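PDB 6Q2F: glycoside hydrolase family protein from Novosphingobium sp. PP1Y, which probably hydrolyses terminal alpha-L-rhamnose residues from rhamnosylated compounds, acting as an alpha-L-rhamnosidase. Local coordinates for residues R788-G796 / Q866-V877; R599-W610 / L622-A633. All blocks are in the same frame, centred on the assembly; numbering follows the deposited sequence.

Interaction 1 of 2, residues R788-G796 / Q866-V877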
loop_
_atom_site.group_PDB
_atom_site.type_symbol
_atom_site.label_atom_id
_atom_site.label_comp_id
_atom_site.label_asym_id
_atom_site.label_seq_id
_atom_site.Cartn_x
_atom_site.Cartn_y
_atom_site.Cartn_z
ATOM N N ARG A 788 -13.195 -0.438 -20.587
ATOM C CA ARG A 788 -14.203 0.289 -21.347
ATOM C C ARG A 788 -15.149 0.948 -20.359
ATOM O O ARG A 788 -15.778 0.261 -19.552
ATOM C CB ARG A 788 -14.974 -0.651 -22.281
ATOM C CG ARG A 788 -16.274 -0.060 -22.836
ATOM C CD ARG A 788 -17.018 -1.069 -23.710
ATOM N NE ARG A 788 -16.216 -1.477 -24.853
ATOM C CZ ARG A 788 -16.179 -0.808 -26.002
ATOM N NH1 ARG A 788 -16.902 0.302 -26.156
ATOM N NH2 ARG A 788 -15.416 -1.243 -26.995
ATOM N N TYR A 789 -15.281 2.266 -20.440
ATOM C CA TYR A 789 -16.052 3.017 -19.465
ATOM C C TYR A 789 -17.131 3.850 -20.149
ATOM O O TYR A 789 -16.922 4.397 -21.243
ATOM C CB TYR A 789 -15.140 3.938 -18.664
ATOM C CG TYR A 789 -13.915 3.234 -18.134
ATOM C CD1 TYR A 789 -13.975 2.531 -16.940
ATOM C CD2 TYR A 789 -12.708 3.262 -18.825
ATOM C CE1 TYR A 789 -12.857 1.875 -16.431
ATOM C CE2 TYR A 789 -11.566 2.621 -18.315
ATOM C CZ TYR A 789 -11.664 1.926 -17.125
ATOM O OH TYR A 789 -10.574 1.267 -16.621
ATOM N N LYS A 790 -18.265 3.977 -19.447
ATOM C CA LYS A 790 -19.343 4.864 -19.864
ATOM C C LYS A 790 -19.024 6.322 -19.586
ATOM O O LYS A 790 -19.549 7.201 -20.277
ATOM C CB LYS A 790 -20.654 4.506 -19.152
ATOM C CG LYS A 790 -21.009 3.041 -19.189
ATOM C CD LYS A 790 -21.154 2.519 -20.599
ATOM C CE LYS A 790 -22.213 3.261 -21.393
ATOM N NZ LYS A 790 -22.351 2.643 -22.750
ATOM N N THR A 791 -18.187 6.609 -18.591
ATOM C CA THR A 791 -17.966 7.995 -18.206
ATOM C C THR A 791 -16.687 8.122 -17.392
ATOM O O THR A 791 -16.198 7.151 -16.802
ATOM C CB THR A 791 -19.138 8.541 -17.391
ATOM O OG1 THR A 791 -18.936 9.934 -17.154
ATOM C CG2 THR A 791 -19.197 7.830 -16.051
ATOM N N ILE A 792 -16.154 9.337 -17.381
ATOM C CA ILE A 792 -15.115 9.761 -16.458
ATOM C C ILE A 792 -15.812 10.500 -15.336
ATOM O O ILE A 792 -16.696 11.323 -15.589
ATOM C CB ILE A 792 -14.084 10.678 -17.148
ATOM C CG1 ILE A 792 -13.197 9.880 -18.102
ATOM C CG2 ILE A 792 -13.237 11.413 -16.112
ATOM C CD1 ILE A 792 -12.355 10.750 -19.032
ATOM N N TYR A 793 -15.426 10.218 -14.106
ATOM C CA TYR A 793 -15.926 10.955 -12.955
ATOM C C TYR A 793 -14.810 11.832 -12.400
ATOM O O TYR A 793 -13.688 11.359 -12.215
ATOM C CB TYR A 793 -16.442 9.996 -11.886
ATOM C CG TYR A 793 -16.944 10.714 -10.675
ATOM C CD1 TYR A 793 -18.219 11.260 -10.654
ATOM C CD2 TYR A 793 -16.145 10.847 -9.540
ATOM C CE1 TYR A 793 -18.694 11.932 -9.539
ATOM C CE2 TYR A 793 -16.612 11.518 -8.420
ATOM C CZ TYR A 793 -17.883 12.068 -8.427
ATOM O OH TYR A 793 -18.354 12.749 -7.326
ATOM N N LEU A 794 -15.114 13.106 -12.140
ATOM C CA LEU A 794 -14.104 14.025 -11.609
ATOM C C LEU A 794 -14.190 13.986 -10.093
ATOM O O LEU A 794 -15.067 14.609 -9.496
ATOM C CB LEU A 794 -14.298 15.439 -12.144
ATOM C CG LEU A 794 -14.258 15.546 -13.667
ATOM C CD1 LEU A 794 -14.396 16.986 -14.065
ATOM C CD2 LEU A 794 -12.966 14.958 -14.227
ATOM N N GLY A 795 -13.272 13.253 -9.469
ATOM C CA GLY A 795 -13.256 13.141 -8.023
ATOM C C GLY A 795 -11.905 13.513 -7.455
ATOM O O GLY A 795 -11.136 14.233 -8.106
ATOM N N GLY A 796 -11.610 13.034 -6.247
ATOM C CA GLY A 796 -10.296 13.260 -5.671
ATOM C C GLY A 796 -9.987 14.739 -5.554
ATOM O O GLY A 796 -10.780 15.520 -5.023
ATOM N N GLN A 866 -21.923 15.639 -8.823
ATOM C CA GLN A 866 -21.057 14.787 -8.017
ATOM C C GLN A 866 -21.854 13.601 -7.469
ATOM O O GLN A 866 -21.518 13.032 -6.428
ATOM C CB GLN A 866 -20.402 15.585 -6.890
ATOM C CG GLN A 866 -19.646 16.864 -7.350
ATOM C CD GLN A 866 -18.373 16.581 -8.174
ATOM O OE1 GLN A 866 -17.882 17.453 -8.901
ATOM N NE2 GLN A 866 -17.838 15.371 -8.055
ATOM N N ASP A 867 -22.918 13.227 -8.179
ATOM C CA ASP A 867 -23.781 12.090 -7.864
ATOM C C ASP A 867 -23.649 11.096 -9.017
ATOM O O ASP A 867 -24.360 11.196 -10.018
ATOM C CB ASP A 867 -25.232 12.565 -7.678
ATOM C CG ASP A 867 -26.159 11.456 -7.208
ATOM O OD1 ASP A 867 -25.871 10.276 -7.491
ATOM O OD2 ASP A 867 -27.173 11.767 -6.553
ATOM N N ILE A 868 -22.751 10.121 -8.872
ATOM C CA ILE A 868 -22.362 9.319 -10.030
ATOM C C ILE A 868 -23.507 8.415 -10.473
ATOM O O ILE A 868 -23.730 8.218 -11.672
ATOM C CB ILE A 868 -21.077 8.518 -9.733
ATOM C CG1 ILE A 868 -20.676 7.668 -10.938
ATOM C CG2 ILE A 868 -21.250 7.618 -8.502
ATOM C CD1 ILE A 868 -20.458 8.457 -12.196
ATOM N N GLU A 869 -24.253 7.853 -9.531
ATOM C CA GLU A 869 -25.292 6.915 -9.939
ATOM C C GLU A 869 -26.498 7.635 -10.527
ATOM O O GLU A 869 -27.179 7.095 -11.409
ATOM C CB GLU A 869 -25.692 6.035 -8.760
ATOM C CG GLU A 869 -24.529 5.194 -8.260
ATOM C CD GLU A 869 -24.977 3.831 -7.782
ATOM O OE1 GLU A 869 -26.196 3.613 -7.719
ATOM O OE2 GLU A 869 -24.114 2.977 -7.498
ATOM N N SER A 870 -26.769 8.855 -10.077
ATOM C CA SER A 870 -27.851 9.609 -10.688
ATOM C C SER A 870 -27.457 10.099 -12.079
ATOM O O SER A 870 -28.315 10.233 -12.957
ATOM C CB SER A 870 -28.257 10.761 -9.774
ATOM O OG SER A 870 -28.917 11.768 -10.500
ATOM N N ALA A 871 -26.166 10.327 -12.315
ATOM C CA ALA A 871 -25.744 10.682 -13.662
ATOM C C ALA A 871 -25.794 9.469 -14.581
ATOM O O ALA A 871 -26.225 9.577 -15.736
ATOM C CB ALA A 871 -24.344 11.288 -13.635
ATOM N N LEU A 872 -25.368 8.302 -14.084
ATOM C CA LEU A 872 -25.479 7.084 -14.881
ATOM C C LEU A 872 -26.938 6.782 -15.214
ATOM O O LEU A 872 -27.259 6.317 -16.318
ATOM C CB LEU A 872 -24.832 5.921 -14.134
ATOM C CG LEU A 872 -23.305 6.002 -14.055
ATOM C CD1 LEU A 872 -22.730 5.014 -13.034
ATOM C CD2 LEU A 872 -22.735 5.760 -15.448
ATOM N N GLN A 873 -27.837 7.049 -14.271
ATOM C CA GLN A 873 -29.260 6.914 -14.549
ATOM C C GLN A 873 -29.677 7.847 -15.682
ATOM O O GLN A 873 -30.394 7.439 -16.605
ATOM C CB GLN A 873 -30.051 7.193 -13.274
ATOM C CG GLN A 873 -31.523 6.810 -13.310
ATOM C CD GLN A 873 -32.141 6.904 -11.928
ATOM O OE1 GLN A 873 -32.843 5.993 -11.478
ATOM N NE2 GLN A 873 -31.851 8.000 -11.230
ATOM N N ALA A 874 -29.201 9.096 -15.650
ATOM C CA ALA A 874 -29.553 10.043 -16.706
ATOM C C ALA A 874 -28.897 9.721 -18.039
ATOM O O ALA A 874 -29.256 10.337 -19.048
ATOM C CB ALA A 874 -29.190 11.468 -16.286
HETATM N N MSE A 875 -27.937 8.808 -18.063
HETATM C CA MSE A 875 -27.342 8.330 -19.306
HETATM C C MSE A 875 -28.001 7.049 -19.767
HETATM O O MSE A 875 -27.579 6.451 -20.753
HETATM C CB MSE A 875 -25.842 8.049 -19.126
HETATM C CG MSE A 875 -25.002 9.256 -18.847
HETATM SE SE MSE A 875 -23.207 8.679 -18.265
HETATM C CE MSE A 875 -23.262 9.650 -16.654
ATOM N N ASP A 876 -29.003 6.608 -19.009
ATOM C CA ASP A 876 -29.721 5.368 -19.296
ATOM C C ASP A 876 -28.784 4.162 -19.216
ATOM O O ASP A 876 -28.870 3.231 -20.016
ATOM C CB ASP A 876 -30.421 5.438 -20.662
ATOM C CG ASP A 876 -31.436 4.324 -20.859
ATOM O OD1 ASP A 876 -32.103 3.939 -19.870
ATOM O OD2 ASP A 876 -31.569 3.826 -21.998
ATOM N N VAL A 877 -27.872 4.180 -18.245
ATOM C CA VAL A 877 -26.979 3.055 -17.998
ATOM C C VAL A 877 -27.516 2.290 -16.797
ATOM O O VAL A 877 -27.468 2.782 -15.665
ATOM C CB VAL A 877 -25.533 3.510 -17.774
ATOM C CG1 VAL A 877 -24.648 2.309 -17.482
ATOM C CG2 VAL A 877 -25.028 4.229 -19.009
HETATM O O HOH W 1 -20.649 10.468 -6.879
#

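Interaction 2 of 2, residues R599-W610 / L622-A633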
loop_
_atom_site.group_PDB
_atom_site.type_symbol
_atom_site.label_atom_id
_atom_site.label_comp_id
_atom_site.label_asym_id
_atom_site.label_seq_id
_atom_site.Cartn_x
_atom_site.Cartn_y
_atom_site.Cartn_z
ATOM N N ARG A 599 3.351 1.907 -10.491
ATOM C CA ARG A 599 3.151 0.491 -10.767
ATOM C C ARG A 599 2.826 0.204 -12.226
ATOM O O ARG A 599 2.704 -0.963 -12.601
ATOM C CB ARG A 599 2.055 -0.070 -9.851
ATOM C CG ARG A 599 2.454 -0.169 -8.387
ATOM C CD ARG A 599 1.333 -0.728 -7.452
ATOM N NE ARG A 599 0.354 0.300 -7.160
ATOM C CZ ARG A 599 -0.436 0.316 -6.098
ATOM N NH1 ARG A 599 -0.376 -0.658 -5.201
ATOM N NH2 ARG A 599 -1.286 1.313 -5.933
ATOM N N SER A 600 2.740 1.235 -13.063
ATOM C CA SER A 600 2.249 1.087 -14.427
ATOM C C SER A 600 3.209 0.312 -15.320
ATOM O O SER A 600 2.796 -0.221 -16.353
ATOM C CB SER A 600 1.990 2.480 -15.014
ATOM O OG SER A 600 3.206 3.214 -15.048
ATOM N N HIS A 601 4.485 0.279 -14.961
ATOM C CA HIS A 601 5.513 -0.423 -15.722
ATOM C C HIS A 601 5.726 -1.853 -15.259
ATOM O O HIS A 601 6.390 -2.625 -15.957
ATOM C CB HIS A 601 6.848 0.327 -15.626
ATOM C CG HIS A 601 6.743 1.790 -15.923
ATOM N ND1 HIS A 601 6.497 2.274 -17.191
ATOM C CD2 HIS A 601 6.879 2.877 -15.124
ATOM C CE1 HIS A 601 6.474 3.594 -17.156
ATOM N NE2 HIS A 601 6.694 3.983 -15.913
ATOM N N ALA A 602 5.201 -2.209 -14.098
ATOM C CA ALA A 602 5.448 -3.529 -13.548
ATOM C C ALA A 602 4.571 -4.554 -14.249
ATOM O O ALA A 602 3.501 -4.237 -14.769
ATOM C CB ALA A 602 5.175 -3.553 -12.041
ATOM N N ASP A 603 5.051 -5.791 -14.283
ATOM C CA ASP A 603 4.257 -6.879 -14.848
ATOM C C ASP A 603 3.086 -7.229 -13.951
ATOM O O ASP A 603 2.019 -7.624 -14.434
ATOM C CB ASP A 603 5.132 -8.107 -15.050
ATOM C CG ASP A 603 6.250 -7.846 -16.015
ATOM O OD1 ASP A 603 7.301 -7.353 -15.561
ATOM O OD2 ASP A 603 6.052 -8.115 -17.215
ATOM N N ILE A 604 3.286 -7.124 -12.639
ATOM C CA ILE A 604 2.237 -7.466 -11.690
ATOM C C ILE A 604 2.125 -6.353 -10.656
ATOM O O ILE A 604 2.903 -6.311 -9.688
ATOM C CB ILE A 604 2.502 -8.835 -11.058
ATOM C CG1 ILE A 604 2.648 -9.881 -12.164
ATOM C CG2 ILE A 604 1.357 -9.220 -10.169
ATOM C CD1 ILE A 604 3.293 -11.146 -11.737
ATOM N N PRO A 605 1.201 -5.415 -10.844
ATOM C CA PRO A 605 0.947 -4.411 -9.809
ATOM C C PRO A 605 0.543 -5.097 -8.519
ATOM O O PRO A 605 -0.172 -6.098 -8.530
ATOM C CB PRO A 605 -0.199 -3.578 -10.396
ATOM C CG PRO A 605 -0.076 -3.787 -11.887
ATOM C CD PRO A 605 0.338 -5.224 -12.018
HETATM N N MSE A 606 1.039 -4.578 -7.412
HETATM C CA MSE A 606 0.939 -5.253 -6.151
HETATM C C MSE A 606 0.595 -4.283 -5.028
HETATM O O MSE A 606 1.041 -3.134 -5.006
HETATM C CB MSE A 606 2.269 -5.982 -5.828
HETATM C CG MSE A 606 2.151 -6.906 -4.638
HETATM SE SE MSE A 606 3.731 -8.012 -4.576
HETATM C CE MSE A 606 3.364 -9.036 -2.941
ATOM N N ALA A 607 -0.225 -4.768 -4.105
ATOM C CA ALA A 607 -0.657 -3.996 -2.949
ATOM C C ALA A 607 -0.509 -4.895 -1.723
ATOM O O ALA A 607 0.207 -5.901 -1.747
ATOM C CB ALA A 607 -2.086 -3.494 -3.177
ATOM N N ALA A 608 -1.178 -4.529 -0.631
ATOM C CA ALA A 608 -1.084 -5.261 0.628
ATOM C C ALA A 608 -2.434 -5.220 1.343
ATOM O O ALA A 608 -3.246 -4.312 1.130
ATOM C CB ALA A 608 0.013 -4.683 1.556
ATOM N N LEU A 609 -2.669 -6.215 2.199
ATOM C CA LEU A 609 -3.801 -6.175 3.126
ATOM C C LEU A 609 -3.424 -6.875 4.418
ATOM O O LEU A 609 -2.980 -8.023 4.389
ATOM C CB LEU A 609 -5.074 -6.824 2.559
ATOM C CG LEU A 609 -6.133 -6.817 3.687
ATOM C CD1 LEU A 609 -6.743 -5.402 3.915
ATOM C CD2 LEU A 609 -7.239 -7.867 3.516
ATOM N N TRP A 610 -3.614 -6.182 5.537
ATOM C CA TRP A 610 -3.369 -6.737 6.858
ATOM C C TRP A 610 -4.654 -7.342 7.426
ATOM O O TRP A 610 -5.763 -6.922 7.089
ATOM C CB TRP A 610 -2.855 -5.660 7.815
ATOM C CG TRP A 610 -1.424 -5.251 7.596
ATOM C CD1 TRP A 610 -0.781 -5.124 6.403
ATOM C CD2 TRP A 610 -0.474 -4.920 8.603
ATOM N NE1 TRP A 610 0.511 -4.740 6.607
ATOM C CE2 TRP A 610 0.726 -4.608 7.953
ATOM C CE3 TRP A 610 -0.523 -4.860 9.999
ATOM C CZ2 TRP A 610 1.873 -4.228 8.646
ATOM C CZ3 TRP A 610 0.619 -4.492 10.686
ATOM C CH2 TRP A 610 1.802 -4.182 10.005
ATOM N N LEU A 622 -4.958 0.561 2.883
ATOM C CA LEU A 622 -4.718 -0.688 2.172
ATOM C C LEU A 622 -5.839 -1.006 1.191
ATOM O O LEU A 622 -5.614 -1.722 0.215
ATOM C CB LEU A 622 -4.537 -1.827 3.183
ATOM C CG LEU A 622 -3.349 -1.621 4.140
ATOM C CD1 LEU A 622 -3.095 -2.849 5.006
ATOM C CD2 LEU A 622 -2.112 -1.298 3.339
ATOM N N ILE A 623 -7.051 -0.512 1.453
ATOM C CA ILE A 623 -8.122 -0.593 0.460
ATOM C C ILE A 623 -7.755 0.246 -0.762
ATOM O O ILE A 623 -7.789 -0.227 -1.900
ATOM C CB ILE A 623 -9.461 -0.137 1.071
ATOM C CG1 ILE A 623 -9.841 -0.966 2.321
ATOM C CG2 ILE A 623 -10.552 -0.123 0.005
ATOM C CD1 ILE A 623 -9.925 -2.471 2.113
ATOM N N ALA A 624 -7.379 1.509 -0.528
ATOM C CA ALA A 624 -6.913 2.371 -1.617
ATOM C C ALA A 624 -5.708 1.769 -2.328
ATOM O O ALA A 624 -5.634 1.794 -3.562
ATOM C CB ALA A 624 -6.573 3.761 -1.073
ATOM N N ASP A 625 -4.774 1.193 -1.561
ATOM C CA ASP A 625 -3.583 0.579 -2.147
ATOM C C ASP A 625 -3.965 -0.510 -3.145
ATOM O O ASP A 625 -3.446 -0.557 -4.273
ATOM C CB ASP A 625 -2.701 0.012 -1.027
ATOM C CG ASP A 625 -1.362 -0.512 -1.530
ATOM O OD1 ASP A 625 -0.841 0.023 -2.532
ATOM O OD2 ASP A 625 -0.848 -1.486 -0.920
HETATM N N MSE A 626 -4.888 -1.388 -2.753
HETATM C CA MSE A 626 -5.327 -2.481 -3.607
HETATM C C MSE A 626 -6.162 -1.994 -4.786
HETATM O O MSE A 626 -6.083 -2.536 -5.889
HETATM C CB MSE A 626 -6.145 -3.502 -2.804
HETATM C CG MSE A 626 -5.348 -4.415 -1.883
HETATM SE SE MSE A 626 -6.600 -5.683 -0.978
HETATM C CE MSE A 626 -7.493 -4.452 0.234
ATOM N N LYS A 627 -7.011 -1.002 -4.534
ATOM C CA LYS A 627 -7.860 -0.504 -5.608
ATOM C C LYS A 627 -7.007 0.200 -6.655
ATOM O O LYS A 627 -7.225 0.041 -7.862
ATOM C CB LYS A 627 -8.936 0.430 -5.045
ATOM C CG LYS A 627 -10.077 0.744 -6.034
ATOM C CD LYS A 627 -10.861 -0.500 -6.429
ATOM C CE LYS A 627 -12.052 -0.140 -7.367
ATOM N NZ LYS A 627 -12.758 -1.379 -7.813
ATOM N N GLY A 628 -5.987 0.935 -6.206
ATOM C CA GLY A 628 -5.037 1.513 -7.144
ATOM C C GLY A 628 -4.320 0.454 -7.949
ATOM O O GLY A 628 -4.193 0.562 -9.169
ATOM N N ALA A 629 -3.832 -0.585 -7.279
ATOM C CA ALA A 629 -3.111 -1.623 -8.006
ATOM C C ALA A 629 -4.034 -2.336 -8.989
ATOM O O ALA A 629 -3.630 -2.651 -10.112
ATOM C CB ALA A 629 -2.484 -2.621 -7.027
ATOM N N ALA A 630 -5.283 -2.605 -8.583
ATOM C CA ALA A 630 -6.208 -3.259 -9.499
ATOM C C ALA A 630 -6.493 -2.361 -10.695
ATOM O O ALA A 630 -6.542 -2.835 -11.836
ATOM C CB ALA A 630 -7.511 -3.627 -8.785
ATOM N N SER A 631 -6.659 -1.056 -10.458
ATOM C CA SER A 631 -6.908 -0.133 -11.561
ATOM C C SER A 631 -5.754 -0.145 -12.554
ATOM O O SER A 631 -5.971 -0.124 -13.768
ATOM C CB SER A 631 -7.147 1.275 -11.020
ATOM O OG SER A 631 -8.187 1.269 -10.050
ATOM N N VAL A 632 -4.515 -0.191 -12.057
ATOM C CA VAL A 632 -3.361 -0.249 -12.959
ATOM C C VAL A 632 -3.480 -1.458 -13.872
ATOM O O VAL A 632 -3.414 -1.343 -15.107
ATOM C CB VAL A 632 -2.038 -0.275 -12.163
ATOM C CG1 VAL A 632 -0.863 -0.567 -13.116
ATOM C CG2 VAL A 632 -1.799 1.065 -11.483
ATOM N N ALA A 633 -3.688 -2.636 -13.277
ATOM C CA ALA A 633 -3.735 -3.866 -14.059
ATOM C C ALA A 633 -4.870 -3.846 -15.080
ATOM O O ALA A 633 -4.744 -4.433 -16.155
ATOM C CB ALA A 633 -3.875 -5.069 -13.132
HETATM O O HOH W 2 -3.047 2.632 -4.643
#

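Interaction 1 of 2, residues R788-G796 / Q866-V877
Gln866 NE2 donates to Tyr793 OH at 2.8 Å and to Leu794 O at 3.2 Å. The second bond is nearly straight (174°), and both acceptors lie in the amide plane, so the two bonds hold that plane 78° from the tyrosine ring. A bend at chi2 (-68°) turns the glutamine amide back to the strand, while its OE1 accepts from Lys822 N. Water 1 donates to Gln866 O and accepts from Ile868 N. Tyrosine suits this place: its ring packs obliquely on Ile868, Tyr793 CD1 to Ile868 CD1 at 3.9 Å, and its hydroxyl reaches the residues leading into the helix. Replacing Tyr793 with alanine would probably leave one N-H of Gln866 without its acceptor and open a gap beside Ile868. Thr791 CG2 touches Ile868 CD1 and Leu872 CD2, each at 4.1 Å, while its OG1 bonds to Thr818 O. Lys790 lays its aliphatic chain on Val877, CE to CG2 at 3.8 Å, and carries its ammonium to Asp780 and Glu779. Asp867 N-caps helix 868-874, which runs roughly antiparallel to strand 791-794 and lies on one face of a mostly parallel sheet, touching strands 734-737, 818-820 and 860-863, as in a layered alpha/beta domain.

Interaction 2 of 2, residues R599-W610 / L622-A633
Strand 604-610 and residues 622-633 of helix 620-636 run nearly antiparallel, their axes 6.9 Å apart at closest approach and 159° between directions. Small residues permit this closeness: Ala607 CB lies 3.4 Å from Met626 CA. Arg599 bends at chi3 (-78°) and brings its guanidinium over the helix, where Ala629 CB sits over one face, toward its rim. Its NH1 forms a salt bridge with Asp625 OD1 at 2.8 Å, met from above the carboxylate plane, and donates to Met606 O at 2.9 Å; weak bonds from NH1 and NH2 reach Asp625 O. A side chain on Gly628 would crowd NH2, which suits glycine to that position. Asp625 ties the arginine to the strand backbone, since OD2 also accepts a weak bond from Ala608 N. These elements form the first half of a beta-alpha-beta unit completed by strand 642-649, in a mainly parallel curled sheet consistent with the TIM-type barrel of a glycoside hydrolase. At one end Pro605 CG packs on Val632 CG1 at 3.5 Å. At the other, Leu622 CD1 lies 3.5 Å from Trp610 CD1, while the unbranched chain of Met626, a selenomethionine, bends to bring CE to Leu609 CD1 at 3.9 Å.

Both interactions pair a strand with a helix running almost oppositely, but in different sheets. Interaction 2 is buried, its centre about 7 Å from the centre of the chain; interaction 1 is partly buried, its centre about 27 Å from it. Their centres are about 24 Å apart and their nearest atoms about 6 Å, without touching; Ser631 OG of interaction 2 is hydrogen-bonded to Tyr764 N in the sheet that holds strand 788-794. The side chain of Ala608 lies about 5 Å from the bound sodium ion, whose site comprises Asp503, Ser504, Glu583, Glu586 and Glu644. Ala608 is toward the C-terminal end of its strand, where TIM-type barrels carry their active sites, so interaction 2 probably borders the catalytic pocket.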